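Local coordinates for periplasmic His/Glu/Gln/Arg/opine family-binding protein (Silicibacter pomeroyi, PDB 3I6V) that binds lysine in the cleft between its two lobes and, like its solute-binding relatives, probably hands amino acids to an ABC importer, at residues M9-E12 with Y18-I21; F30-G35 with C46-N51; C39-L44 with D205-T210; T67-M72 with Q86-P91. One frame throughout, in Å; residues are numbered along the deposited sequence.

Contact 1. Residues M9-E12 with Y18-I21; sequences MGTE and YNFI. With LYS (lysine), chain B.
Different first torsions bring Asn-19 and Glu-12 together: Asn-19 carries CG between its backbone N and carbonyl carbon (chi1 62°), dropping the amide onto Thr-11, whereas Glu-12 runs almost fully extended (chi1 -173°, chi2 -179°) and so delivers its carboxylate past the amide to the bound lysine. The fold is that of family 3 solute-binding proteins. Strand 7-11, in the middle of a three-stranded parallel sheet, ends here at the ligand pocket, and Asn-19 belongs with Tyr-18 to a classic beta bulge facing Tyr-15. The side chains of Thr-11 and Asn-19 pass alongside one another, pointing opposite ways, with the hydroxyl OG1 of Thr-11 only 3.1 Å from the amide carbon CG of Asn-19. OG1 of Thr-11 also lies 3.4 Å from ND2 of Asn-19, at an angle too poor for a hydrogen bond; its hydrogen bond goes to the carbonyl O of Ile-69. Around the amide, OD1 of Asn-19 takes the backbone N-H of Ala-14, while ND2 is hydrogen-bonded to OE1 of Glu-31; OD1 also lies 3.6 Å from CB of Glu-12. The polar ends of Glu-12 and Asn-19 are joined through one water that accepts from ND2 of Asn-19 (2.9 Å). Gln-112, across the cleft, holds OE2 of Glu-12 and so helps fix the rotation of the carboxylate. Were Glu-12 replaced by an alanine, the ammonium group of the lysine would probably lose its carboxylate mate and the water one acceptor. OE1 of Glu-12 receives two bonds, one from that water and one from lysine NZ at 2.7 Å.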
loop_
_atom_site.group_PDB
_atom_site.type_symbol
_atom_site.label_atom_id
_atom_site.label_comp_id
_atom_site.label_asym_id
_atom_site.label_seq_id
_atom_site.Cartn_x
_atom_site.Cartn_y
_atom_site.Cartn_z
ATOM N N MET A 9 1.148 -14.626 -6.663
ATOM C CA MET A 9 1.174 -13.453 -5.789
ATOM C C MET A 9 0.787 -12.225 -6.607
ATOM O O MET A 9 1.516 -11.851 -7.536
ATOM C CB MET A 9 2.571 -13.286 -5.155
ATOM C CG MET A 9 3.047 -14.561 -4.407
ATOM S SD MET A 9 2.372 -14.836 -2.729
ATOM C CE MET A 9 3.248 -13.604 -1.863
ATOM N N GLY A 10 -0.364 -11.626 -6.295
ATOM C CA GLY A 10 -0.850 -10.445 -7.009
ATOM C C GLY A 10 -0.408 -9.135 -6.347
ATOM O O GLY A 10 -0.543 -8.962 -5.127
ATOM N N THR A 11 0.101 -8.202 -7.158
ATOM C CA THR A 11 0.501 -6.897 -6.691
ATOM C C THR A 11 0.176 -5.841 -7.744
ATOM O O THR A 11 -0.132 -6.182 -8.919
ATOM C CB THR A 11 1.988 -6.859 -6.238
ATOM O OG1 THR A 11 2.214 -5.678 -5.455
ATOM C CG2 THR A 11 2.986 -6.906 -7.428
ATOM N N GLU A 12 0.217 -4.571 -7.314
ATOM C CA GLU A 12 -0.122 -3.458 -8.181
ATOM C C GLU A 12 1.043 -3.122 -9.148
ATOM O O GLU A 12 0.801 -2.773 -10.285
ATOM C CB GLU A 12 -0.454 -2.219 -7.348
ATOM C CG GLU A 12 -0.989 -1.048 -8.145
ATOM C CD GLU A 12 -1.296 0.207 -7.284
ATOM O OE1 GLU A 12 -0.942 0.260 -6.079
ATOM O OE2 GLU A 12 -1.881 1.156 -7.836
ATOM N N TYR A 18 6.721 0.087 -1.638
ATOM C CA TYR A 18 6.048 -1.190 -1.342
ATOM C C TYR A 18 6.209 -2.192 -2.488
ATOM O O TYR A 18 6.671 -3.323 -2.289
ATOM C CB TYR A 18 4.534 -0.962 -1.133
ATOM C CG TYR A 18 4.199 -0.057 0.016
ATOM C CD1 TYR A 18 4.085 1.326 -0.174
ATOM C CD2 TYR A 18 3.979 -0.579 1.297
ATOM C CE1 TYR A 18 3.758 2.196 0.904
ATOM C CE2 TYR A 18 3.641 0.272 2.400
ATOM C CZ TYR A 18 3.523 1.645 2.184
ATOM O OH TYR A 18 3.191 2.482 3.234
ATOM N N ASN A 19 5.774 -1.774 -3.674
ATOM C CA ASN A 19 5.860 -2.592 -4.873
ATOM C C ASN A 19 6.022 -1.726 -6.152
ATOM O O ASN A 19 5.530 -0.587 -6.226
ATOM C CB ASN A 19 4.647 -3.526 -5.000
ATOM C CG ASN A 19 3.334 -2.772 -5.132
ATOM O OD1 ASN A 19 2.952 -2.347 -6.244
ATOM N ND2 ASN A 19 2.616 -2.617 -4.012
ATOM N N PHE A 20 6.729 -2.262 -7.144
ATOM C CA PHE A 20 6.909 -1.543 -8.430
ATOM C C PHE A 20 7.458 -2.510 -9.479
ATOM O O PHE A 20 7.909 -3.595 -9.119
ATOM C CB PHE A 20 7.753 -0.244 -8.268
ATOM C CG PHE A 20 9.173 -0.464 -7.799
ATOM C CD1 PHE A 20 9.475 -0.513 -6.447
ATOM C CD2 PHE A 20 10.227 -0.553 -8.722
ATOM C CE1 PHE A 20 10.790 -0.715 -6.008
ATOM C CE2 PHE A 20 11.548 -0.733 -8.307
ATOM C CZ PHE A 20 11.843 -0.823 -6.948
ATOM N N ILE A 21 7.370 -2.146 -10.762
ATOM C CA ILE A 21 7.985 -2.944 -11.823
ATOM C C ILE A 21 9.333 -2.287 -12.117
ATOM O O ILE A 21 9.387 -1.104 -12.435
ATOM C CB ILE A 21 7.121 -2.982 -13.110
ATOM C CG1 ILE A 21 5.678 -3.399 -12.798
ATOM C CG2 ILE A 21 7.806 -3.868 -14.231
ATOM C CD1 ILE A 21 5.529 -4.800 -12.140
HETATM N N LYS B . -3.097 1.434 2.517
HETATM C CA LYS B . -4.119 2.241 1.773
HETATM C C LYS B . -5.350 1.416 1.471
HETATM O O LYS B . -5.322 0.199 1.705
HETATM C CB LYS B . -3.518 2.797 0.458
HETATM C CG LYS B . -3.175 1.742 -0.595
HETATM C CD LYS B . -2.507 2.425 -1.838
HETATM C CE LYS B . -2.199 1.415 -3.004
HETATM N NZ LYS B . -1.441 2.138 -4.148
HETATM O OXT LYS B . -6.380 1.950 0.969
HETATM O O HOH W 1 0.023 -1.389 -4.176
#

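Contact 2. Residues F30-G35 with C46-N51; sequences FERELG and CEWVKN
Glu-31 meets the indole of Trp-48 with its backbone: its carbonyl O lies 3.3 Å from CH2 of Trp-48, while its carboxylate leads off to Tyr-88 and Gly-71. Arg-32 comes next and supplies the main side-chain contact. Its chain bends at chi2 (65°), which lays CD over one face of the indole in a CH-pi contact, 3.8 Å from the centroid of the five-membered ring of Trp-48. Beyond CD the guanidinium passes over CD1 of Trp-48, its plane tilted 36° from the ring. NE of Arg-32 and NE1 of Trp-48 are 3.1 Å apart, yet both are donors; Asp-36 reconciles them, taking NE on OD2 and NE1 on OD1, and NH1 of Arg-32 turns to the carbonyl of Val-27. One turn after Glu-31, Gly-35 brings CA to the ring's edge, 3.9 Å from CZ2 of Trp-48, and any CB there would collide with CH2. A serine in place of Trp-48 would probably open a gap beside Gly-35, leave the aliphatic part of Arg-32 without its apolar bed and cost Asp-36 one donor. The 30-35 part of helix 30-42 and strand 46-50 run nearly antiparallel (156°), their axes 10.8 Å apart at closest approach. The arrangement belongs to a beta-alpha-beta crossover, in which helix 30-42 connects the parallel neighbours 7-11 and 46-50, with a small antiparallel sheet inserted before the helix.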
loop_
_atom_site.group_PDB
_atom_site.type_symbol
_atom_site.label_atom_id
_atom_site.label_comp_id
_atom_site.label_asym_id
_atom_site.label_seq_id
_atom_site.Cartn_x
_atom_site.Cartn_y
_atom_site.Cartn_z
ATOM N N PHE A 30 9.706 -3.653 -1.440
ATOM C CA PHE A 30 9.584 -4.299 -0.132
ATOM C C PHE A 30 8.829 -5.625 -0.208
ATOM O O PHE A 30 9.266 -6.653 0.327
ATOM C CB PHE A 30 8.883 -3.345 0.853
ATOM C CG PHE A 30 8.560 -3.984 2.171
ATOM C CD1 PHE A 30 9.574 -4.235 3.100
ATOM C CD2 PHE A 30 7.248 -4.340 2.479
ATOM C CE1 PHE A 30 9.285 -4.824 4.332
ATOM C CE2 PHE A 30 6.932 -4.941 3.711
ATOM C CZ PHE A 30 7.940 -5.188 4.635
ATOM N N GLU A 31 7.702 -5.579 -0.891
ATOM C CA GLU A 31 6.800 -6.699 -0.987
ATOM C C GLU A 31 7.289 -7.823 -1.866
ATOM O O GLU A 31 6.879 -8.966 -1.670
ATOM C CB GLU A 31 5.397 -6.213 -1.409
ATOM C CG GLU A 31 4.795 -5.413 -0.241
ATOM C CD GLU A 31 3.500 -4.698 -0.575
ATOM O OE1 GLU A 31 3.324 -4.260 -1.739
ATOM O OE2 GLU A 31 2.659 -4.569 0.355
ATOM N N ARG A 32 8.160 -7.522 -2.832
ATOM C CA ARG A 32 8.808 -8.589 -3.601
ATOM C C ARG A 32 9.682 -9.382 -2.651
ATOM O O ARG A 32 9.625 -10.604 -2.626
ATOM C CB ARG A 32 9.725 -8.036 -4.728
ATOM C CG ARG A 32 10.578 -9.136 -5.410
ATOM C CD ARG A 32 9.610 -10.078 -6.125
ATOM N NE ARG A 32 10.178 -11.307 -6.698
ATOM C CZ ARG A 32 10.408 -11.487 -8.001
ATOM N NH1 ARG A 32 10.191 -10.491 -8.865
ATOM N NH2 ARG A 32 10.872 -12.661 -8.441
ATOM N N GLU A 33 10.533 -8.680 -1.915
ATOM C CA GLU A 33 11.436 -9.355 -0.992
ATOM C C GLU A 33 10.655 -10.092 0.102
ATOM O O GLU A 33 10.975 -11.239 0.475
ATOM C CB GLU A 33 12.376 -8.350 -0.347
ATOM C CG GLU A 33 13.529 -9.033 0.355
ATOM C CD GLU A 33 14.440 -8.085 1.104
ATOM O OE1 GLU A 33 14.523 -6.886 0.753
ATOM O OE2 GLU A 33 15.087 -8.555 2.053
ATOM N N LEU A 34 9.637 -9.424 0.631
ATOM C CA LEU A 34 8.842 -10.045 1.691
ATOM C C LEU A 34 8.115 -11.273 1.168
ATOM O O LEU A 34 8.229 -12.353 1.736
ATOM C CB LEU A 34 7.850 -9.038 2.290
ATOM C CG LEU A 34 6.880 -9.646 3.322
ATOM C CD1 LEU A 34 7.648 -10.094 4.596
ATOM C CD2 LEU A 34 5.838 -8.621 3.652
ATOM N N GLY A 35 7.390 -11.113 0.068
ATOM C CA GLY A 35 6.612 -12.187 -0.504
ATOM C C GLY A 35 7.452 -13.426 -0.816
ATOM O O GLY A 35 7.034 -14.569 -0.520
ATOM N N CYS A 46 6.491 -19.431 -5.791
ATOM C CA CYS A 46 5.606 -18.396 -6.243
ATOM C C CYS A 46 5.912 -17.819 -7.607
ATOM O O CYS A 46 7.022 -17.928 -8.122
ATOM C CB CYS A 46 5.486 -17.297 -5.204
ATOM S SG CYS A 46 6.938 -16.310 -4.977
ATOM N N GLU A 47 4.884 -17.206 -8.165
ATOM C CA GLU A 47 4.950 -16.535 -9.425
ATOM C C GLU A 47 4.246 -15.185 -9.192
ATOM O O GLU A 47 3.208 -15.114 -8.521
ATOM C CB GLU A 47 4.239 -17.420 -10.448
ATOM C CG GLU A 47 3.477 -16.721 -11.534
ATOM C CD GLU A 47 2.635 -17.690 -12.367
ATOM O OE1 GLU A 47 2.921 -18.907 -12.321
ATOM O OE2 GLU A 47 1.672 -17.232 -13.051
ATOM N N TRP A 48 4.829 -14.118 -9.697
ATOM C CA TRP A 48 4.303 -12.776 -9.468
ATOM C C TRP A 48 3.376 -12.327 -10.577
ATOM O O TRP A 48 3.674 -12.539 -11.761
ATOM C CB TRP A 48 5.448 -11.801 -9.275
ATOM C CG TRP A 48 6.083 -12.011 -7.978
ATOM C CD1 TRP A 48 7.146 -12.835 -7.695
ATOM C CD2 TRP A 48 5.677 -11.434 -6.744
ATOM N NE1 TRP A 48 7.439 -12.780 -6.346
ATOM C CE2 TRP A 48 6.546 -11.932 -5.738
ATOM C CE3 TRP A 48 4.665 -10.546 -6.386
ATOM C CZ2 TRP A 48 6.441 -11.550 -4.398
ATOM C CZ3 TRP A 48 4.569 -10.155 -5.053
ATOM C CH2 TRP A 48 5.447 -10.666 -4.075
ATOM N N VAL A 49 2.248 -11.723 -10.201
ATOM C CA VAL A 49 1.244 -11.250 -11.171
ATOM C C VAL A 49 0.959 -9.780 -10.888
ATOM O O VAL A 49 0.761 -9.395 -9.724
ATOM C CB VAL A 49 -0.074 -12.084 -11.150
ATOM C CG1 VAL A 49 -1.065 -11.624 -12.269
ATOM C CG2 VAL A 49 0.239 -13.577 -11.327
ATOM N N LYS A 50 0.983 -8.956 -11.943
ATOM C CA LYS A 50 0.726 -7.529 -11.824
ATOM C C LYS A 50 -0.730 -7.299 -12.116
ATOM O O LYS A 50 -1.246 -7.841 -13.071
ATOM C CB LYS A 50 1.598 -6.744 -12.823
ATOM C CG LYS A 50 1.286 -5.253 -12.914
ATOM C CD LYS A 50 2.132 -4.617 -14.046
ATOM C CE LYS A 50 1.510 -3.297 -14.541
ATOM N NZ LYS A 50 2.090 -2.141 -13.834
ATOM N N ASN A 51 -1.413 -6.500 -11.302
ATOM C CA ASN A 51 -2.805 -6.186 -11.587
ATOM C C ASN A 51 -3.082 -4.752 -11.165
ATOM O O ASN A 51 -2.566 -4.334 -10.134
ATOM C CB ASN A 51 -3.748 -7.158 -10.819
ATOM C CG ASN A 51 -5.156 -7.140 -11.358
ATOM O OD1 ASN A 51 -5.526 -7.999 -12.143
ATOM N ND2 ASN A 51 -5.938 -6.149 -10.979
#

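Contact 3. Residues C39-L44 with D205-T210; sequences CKRAGL and DGTLNT
Arg-41 and Asp-205 form a salt bridge that spans the ends of two helical regions whose backbones stay far apart, CA of Arg-41 lying 12.0 Å from CA of Thr-207. The arginine covers that distance because its chain is extended from CG to NE (chi2 168°, chi3 -177°). Both terminal nitrogens, NH1 and NH2, converge on a single oxygen: NH2 donates to OD2 of Asp-205 at 2.8 Å, into the syn lone pair, while NH1 reaches the same OD2 at 3.2 Å from above the carboxylate plane. The two flat groups are almost perpendicular, 85° apart, and the carboxylate stands at the edge of the guanidinium.

Hydrogen bonding by the other oxygen is local. OD1 of Asp-205 accepts from the backbone N of Thr-207 (2.9 Å), closing an Asx turn, and from OG1 of Thr-207 (2.6 Å). Four donors thus share the carboxylate, two to each oxygen, which holds it in place and probably stabilises its negative charge. Thr-207 also packs against the arginine, its OG1 lying 3.2 Å from NH2 of Arg-41 at an angle too poor for a bond.

Backbone turns shape both ends. Helix 30-42 closes in a Schellman motif at Gly-43, and Gly-206, at positive phi, is the N-cap of helix 207-216. At the surface, Arg-41 reaches from helix 30-42, where Glu-37 pairs with NE, to the corner before helix 207-216; NH1 also hydrogen-bonds OG of Ser-201, and the chain packs on Met-202, both of helix 189-204. Cys-39, on the same first helix, packs against strand 7-11.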
loop_
_atom_site.group_PDB
_atom_site.type_symbol
_atom_site.label_atom_id
_atom_site.label_comp_id
_atom_site.label_asym_id
_atom_site.label_seq_id
_atom_site.Cartn_x
_atom_site.Cartn_y
_atom_site.Cartn_z
ATOM N N CYS A 39 7.025 -17.074 1.068
ATOM C CA CYS A 39 6.797 -18.296 0.340
ATOM C C CYS A 39 7.896 -19.326 0.624
ATOM O O CYS A 39 7.625 -20.519 0.676
ATOM C CB CYS A 39 6.734 -18.037 -1.158
ATOM S SG CYS A 39 5.192 -17.258 -1.718
ATOM N N LYS A 40 9.135 -18.867 0.747
ATOM C CA LYS A 40 10.236 -19.769 1.061
ATOM C C LYS A 40 9.981 -20.436 2.424
ATOM O O LYS A 40 10.136 -21.641 2.560
ATOM C CB LYS A 40 11.561 -19.014 1.074
ATOM C CG LYS A 40 12.776 -19.891 1.412
ATOM C CD LYS A 40 14.031 -19.042 1.518
ATOM C CE LYS A 40 15.300 -19.934 1.471
ATOM N NZ LYS A 40 16.453 -19.109 1.859
ATOM N N ARG A 41 9.563 -19.647 3.408
ATOM C CA ARG A 41 9.348 -20.154 4.748
ATOM C C ARG A 41 8.105 -21.041 4.865
ATOM O O ARG A 41 8.061 -21.910 5.724
ATOM C CB ARG A 41 9.272 -19.010 5.740
ATOM C CG ARG A 41 10.611 -18.454 6.115
ATOM C CD ARG A 41 10.400 -17.177 6.838
ATOM N NE ARG A 41 11.643 -16.515 7.202
ATOM C CZ ARG A 41 12.016 -16.216 8.444
ATOM N NH1 ARG A 41 11.252 -16.541 9.477
ATOM N NH2 ARG A 41 13.177 -15.597 8.657
ATOM N N ALA A 42 7.131 -20.833 3.983
ATOM C CA ALA A 42 5.898 -21.629 3.931
ATOM C C ALA A 42 6.052 -22.888 3.098
ATOM O O ALA A 42 5.155 -23.728 3.082
ATOM C CB ALA A 42 4.729 -20.775 3.364
ATOM N N GLY A 43 7.192 -23.016 2.414
ATOM C CA GLY A 43 7.439 -24.116 1.489
ATOM C C GLY A 43 6.641 -24.019 0.199
ATOM O O GLY A 43 6.250 -25.028 -0.368
ATOM N N LEU A 44 6.400 -22.802 -0.283
ATOM C CA LEU A 44 5.613 -22.618 -1.497
ATOM C C LEU A 44 6.488 -22.038 -2.609
ATOM O O LEU A 44 7.400 -21.287 -2.348
ATOM C CB LEU A 44 4.431 -21.672 -1.209
ATOM C CG LEU A 44 3.459 -22.148 -0.104
ATOM C CD1 LEU A 44 2.694 -20.973 0.415
ATOM C CD2 LEU A 44 2.516 -23.203 -0.663
ATOM N N ASP A 205 11.782 -13.707 14.971
ATOM C CA ASP A 205 13.233 -13.718 14.763
ATOM C C ASP A 205 13.831 -12.386 14.313
ATOM O O ASP A 205 15.030 -12.311 14.082
ATOM C CB ASP A 205 13.633 -14.834 13.790
ATOM C CG ASP A 205 13.243 -14.545 12.318
ATOM O OD1 ASP A 205 12.752 -13.440 11.981
ATOM O OD2 ASP A 205 13.457 -15.444 11.489
ATOM N N GLY A 206 13.012 -11.343 14.179
ATOM C CA GLY A 206 13.509 -10.002 13.872
ATOM C C GLY A 206 13.778 -9.695 12.403
ATOM O O GLY A 206 14.151 -8.568 12.069
ATOM N N THR A 207 13.595 -10.670 11.516
ATOM C CA THR A 207 13.859 -10.437 10.097
ATOM C C THR A 207 12.871 -9.477 9.428
ATOM O O THR A 207 13.225 -8.800 8.443
ATOM C CB THR A 207 13.954 -11.738 9.270
ATOM O OG1 THR A 207 12.798 -12.552 9.513
ATOM C CG2 THR A 207 15.251 -12.521 9.627
ATOM N N LEU A 208 11.640 -9.420 9.939
ATOM C CA LEU A 208 10.636 -8.512 9.368
ATOM C C LEU A 208 10.983 -7.080 9.715
ATOM O O LEU A 208 10.967 -6.217 8.842
ATOM C CB LEU A 208 9.205 -8.867 9.819
ATOM C CG LEU A 208 8.079 -7.987 9.252
ATOM C CD1 LEU A 208 8.135 -7.877 7.715
ATOM C CD2 LEU A 208 6.696 -8.543 9.712
ATOM N N ASN A 209 11.336 -6.827 10.975
ATOM C CA ASN A 209 11.804 -5.488 11.380
ATOM C C ASN A 209 12.969 -4.981 10.538
ATOM O O ASN A 209 12.981 -3.817 10.152
ATOM C CB ASN A 209 12.205 -5.446 12.851
ATOM C CG ASN A 209 11.014 -5.458 13.777
ATOM O OD1 ASN A 209 9.861 -5.303 13.340
ATOM N ND2 ASN A 209 11.281 -5.624 15.073
ATOM N N THR A 210 13.933 -5.860 10.261
ATOM C CA THR A 210 15.114 -5.517 9.449
ATOM C C THR A 210 14.677 -5.164 8.041
ATOM O O THR A 210 15.120 -4.158 7.514
ATOM C CB THR A 210 16.135 -6.674 9.395
ATOM O OG1 THR A 210 16.473 -7.056 10.726
ATOM C CG2 THR A 210 17.442 -6.258 8.628
#

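Contact 4. Residues T67-M72 with Q86-P91; sequences TIIAGM and QNYIPP. With LYS (lysine), chain B.
The backbones carrying Ile-69 and Tyr-88 keep well apart, the nearest CA pair being Gly-71 and Ile-89 at 8.8 Å. The segment 67-72 leaves strand 67-68 and turns through Gly-71, whose phi is positive (54°), while segment 86-91 turns corners at Gln-86 and Tyr-88. Tyr-88 makes most of the crossing. It places CG between its backbone N and carbonyl carbon (chi1 57°), which sets the ring so that the hydroxyl arrives beside Ile-69, OH of Tyr-88 lying 3.4 Å from CG1 of Ile-69. The two side chains cross obliquely, and the same CG1 is in apolar contact with CZ of Tyr-88. In this type of solute-binding protein the turns that follow the parallel strands of a lobe line the ligand cleft, and here segment 67-72 does so: the carbonyl O of Gly-71 accepts from the amino N of the bound lysine at 3.0 Å, and CA of Met-72 rests near the carboxylate O of the lysine. A water sits behind that turn. It accepts from the backbone N of Ala-70 and from the backbone N of Met-72, both at 3.0 Å, and donates to OH of Tyr-88 at 2.8 Å, so that the tyrosine reaches the peptide N-H groups through a single solvent molecule. The N-H of Gly-71, between those two, goes instead to OE2 of Glu-31, which also hydrogen-bonds the hydroxyl of Tyr-88. Leu-34 and Phe-30 of helix 30-42 pack against the tyrosine side chain, as do Val-180 and Met-182 of strand 180-184.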
loop_
_atom_site.group_PDB
_atom_site.type_symbol
_atom_site.label_atom_id
_atom_site.label_comp_id
_atom_site.label_asym_id
_atom_site.label_seq_id
_atom_site.Cartn_x
_atom_site.Cartn_y
_atom_site.Cartn_z
ATOM N N THR A 67 -3.171 -14.280 -4.009
ATOM C CA THR A 67 -3.005 -13.368 -2.885
ATOM C C THR A 67 -2.946 -11.929 -3.378
ATOM O O THR A 67 -2.639 -11.681 -4.563
ATOM C CB THR A 67 -1.699 -13.630 -2.080
ATOM O OG1 THR A 67 -0.573 -13.178 -2.861
ATOM C CG2 THR A 67 -1.511 -15.102 -1.738
ATOM N N ILE A 68 -3.235 -10.986 -2.485
ATOM C CA ILE A 68 -2.928 -9.574 -2.742
ATOM C C ILE A 68 -1.855 -9.152 -1.754
ATOM O O ILE A 68 -2.060 -9.287 -0.553
ATOM C CB ILE A 68 -4.172 -8.683 -2.590
ATOM C CG1 ILE A 68 -5.203 -9.041 -3.664
ATOM C CG2 ILE A 68 -3.797 -7.185 -2.678
ATOM C CD1 ILE A 68 -6.564 -8.344 -3.432
ATOM N N ILE A 69 -0.696 -8.712 -2.253
ATOM C CA ILE A 69 0.338 -8.168 -1.397
ATOM C C ILE A 69 0.748 -6.851 -2.082
ATOM O O ILE A 69 1.542 -6.842 -3.034
ATOM C CB ILE A 69 1.499 -9.177 -1.171
ATOM C CG1 ILE A 69 2.551 -8.626 -0.196
ATOM C CG2 ILE A 69 2.110 -9.682 -2.528
ATOM C CD1 ILE A 69 3.671 -9.673 0.146
ATOM N N ALA A 70 0.120 -5.757 -1.656
ATOM C CA ALA A 70 0.061 -4.540 -2.474
ATOM C C ALA A 70 -0.239 -3.331 -1.597
ATOM O O ALA A 70 -1.082 -2.496 -1.945
ATOM C CB ALA A 70 -1.038 -4.690 -3.591
ATOM N N GLY A 71 0.436 -3.248 -0.454
ATOM C CA GLY A 71 0.245 -2.136 0.503
ATOM C C GLY A 71 -1.203 -1.906 0.932
ATOM O O GLY A 71 -1.586 -0.776 1.210
ATOM N N MET A 72 -1.993 -2.980 1.000
ATOM C CA MET A 72 -3.457 -2.884 1.241
ATOM C C MET A 72 -3.711 -2.926 2.754
ATOM O O MET A 72 -3.360 -3.914 3.388
ATOM C CB MET A 72 -4.199 -4.066 0.591
ATOM C CG MET A 72 -5.792 -4.011 0.700
ATOM S SD MET A 72 -6.655 -5.309 -0.204
ATOM C CE MET A 72 -6.677 -4.541 -1.804
ATOM N N GLN A 86 -2.637 -11.402 9.373
ATOM C CA GLN A 86 -2.214 -10.357 10.278
ATOM C C GLN A 86 -1.435 -9.286 9.492
ATOM O O GLN A 86 -0.965 -9.551 8.378
ATOM C CB GLN A 86 -1.273 -10.963 11.340
ATOM C CG GLN A 86 0.035 -11.505 10.714
ATOM C CD GLN A 86 0.854 -12.263 11.737
ATOM O OE1 GLN A 86 1.374 -11.686 12.698
ATOM N NE2 GLN A 86 0.937 -13.553 11.552
ATOM N N ASN A 87 -1.268 -8.100 10.073
ATOM C CA ASN A 87 -0.490 -7.087 9.376
ATOM C C ASN A 87 1.021 -7.491 9.241
ATOM O O ASN A 87 1.537 -8.314 10.018
ATOM C CB ASN A 87 -0.716 -5.658 9.917
ATOM C CG ASN A 87 -0.322 -5.459 11.410
ATOM O OD1 ASN A 87 0.644 -6.036 11.942
ATOM N ND2 ASN A 87 -1.057 -4.575 12.062
ATOM N N TYR A 88 1.676 -6.977 8.201
ATOM C CA TYR A 88 3.105 -7.200 8.060
ATOM C C TYR A 88 3.884 -5.883 8.058
ATOM O O TYR A 88 5.119 -5.886 8.081
ATOM C CB TYR A 88 3.426 -8.103 6.889
ATOM C CG TYR A 88 2.913 -7.605 5.561
ATOM C CD1 TYR A 88 1.774 -8.173 4.969
ATOM C CD2 TYR A 88 3.565 -6.561 4.893
ATOM C CE1 TYR A 88 1.287 -7.708 3.721
ATOM C CE2 TYR A 88 3.095 -6.087 3.657
ATOM C CZ TYR A 88 1.983 -6.669 3.076
ATOM O OH TYR A 88 1.519 -6.180 1.879
ATOM N N ILE A 89 3.156 -4.773 8.053
ATOM C CA ILE A 89 3.691 -3.490 8.473
ATOM C C ILE A 89 2.692 -2.938 9.500
ATOM O O ILE A 89 1.483 -3.074 9.303
ATOM C CB ILE A 89 3.839 -2.494 7.293
ATOM C CG1 ILE A 89 4.545 -3.155 6.089
ATOM C CG2 ILE A 89 4.577 -1.163 7.745
ATOM C CD1 ILE A 89 4.627 -2.228 4.853
ATOM N N PRO A 90 3.197 -2.344 10.614
ATOM C CA PRO A 90 2.319 -1.710 11.585
ATOM C C PRO A 90 1.532 -0.563 10.949
ATOM O O PRO A 90 1.970 -0.020 9.909
ATOM C CB PRO A 90 3.290 -1.185 12.692
ATOM C CG PRO A 90 4.499 -2.145 12.574
ATOM C CD PRO A 90 4.610 -2.355 11.059
ATOM N N PRO A 91 0.378 -0.199 11.555
ATOM C CA PRO A 91 -0.410 0.901 11.006
ATOM C C PRO A 91 0.485 2.123 10.866
ATOM O O PRO A 91 1.237 2.441 11.798
ATOM C CB PRO A 91 -1.493 1.139 12.076
ATOM C CG PRO A 91 -1.579 -0.164 12.855
ATOM C CD PRO A 91 -0.195 -0.746 12.810
HETATM N N LYS B . -3.097 1.434 2.517
HETATM C CA LYS B . -4.119 2.241 1.773
HETATM C C LYS B . -5.350 1.416 1.471
HETATM O O LYS B . -5.322 0.199 1.705
HETATM C CB LYS B . -3.518 2.797 0.458
HETATM C CG LYS B . -3.175 1.742 -0.595
HETATM C CD LYS B . -2.507 2.425 -1.838
HETATM C CE LYS B . -2.199 1.415 -3.004
HETATM N NZ LYS B . -1.441 2.138 -4.148
HETATM O OXT LYS B . -6.380 1.950 0.969
HETATM O O HOH W 2 -1.108 -5.842 1.048
#

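Overall arrangement
Contacts 1, 2 and 4 gather round the same three-stranded parallel sheet, and contacts 1 and 4 each hold one end of the bound lysine: contact 1 its side-chain ammonium, contact 4 its amino N. Contacts 1 and 2 have centres about 6 Å apart, linked by strand pairing, with O of Met-9 2.8 Å from N of Val-49. Glu-31 ties contact 2 to both pocket contacts, through Asn-19 of contact 1 and Gly-71 of contact 4; its side chain stands about 8 Å from the lysine, a second-shell position. Contact 3 is peripheral, its centre about 18 Å from that of contact 1, but shares helix 30-42 with contact 2, where Leu-34 packs on Leu-208.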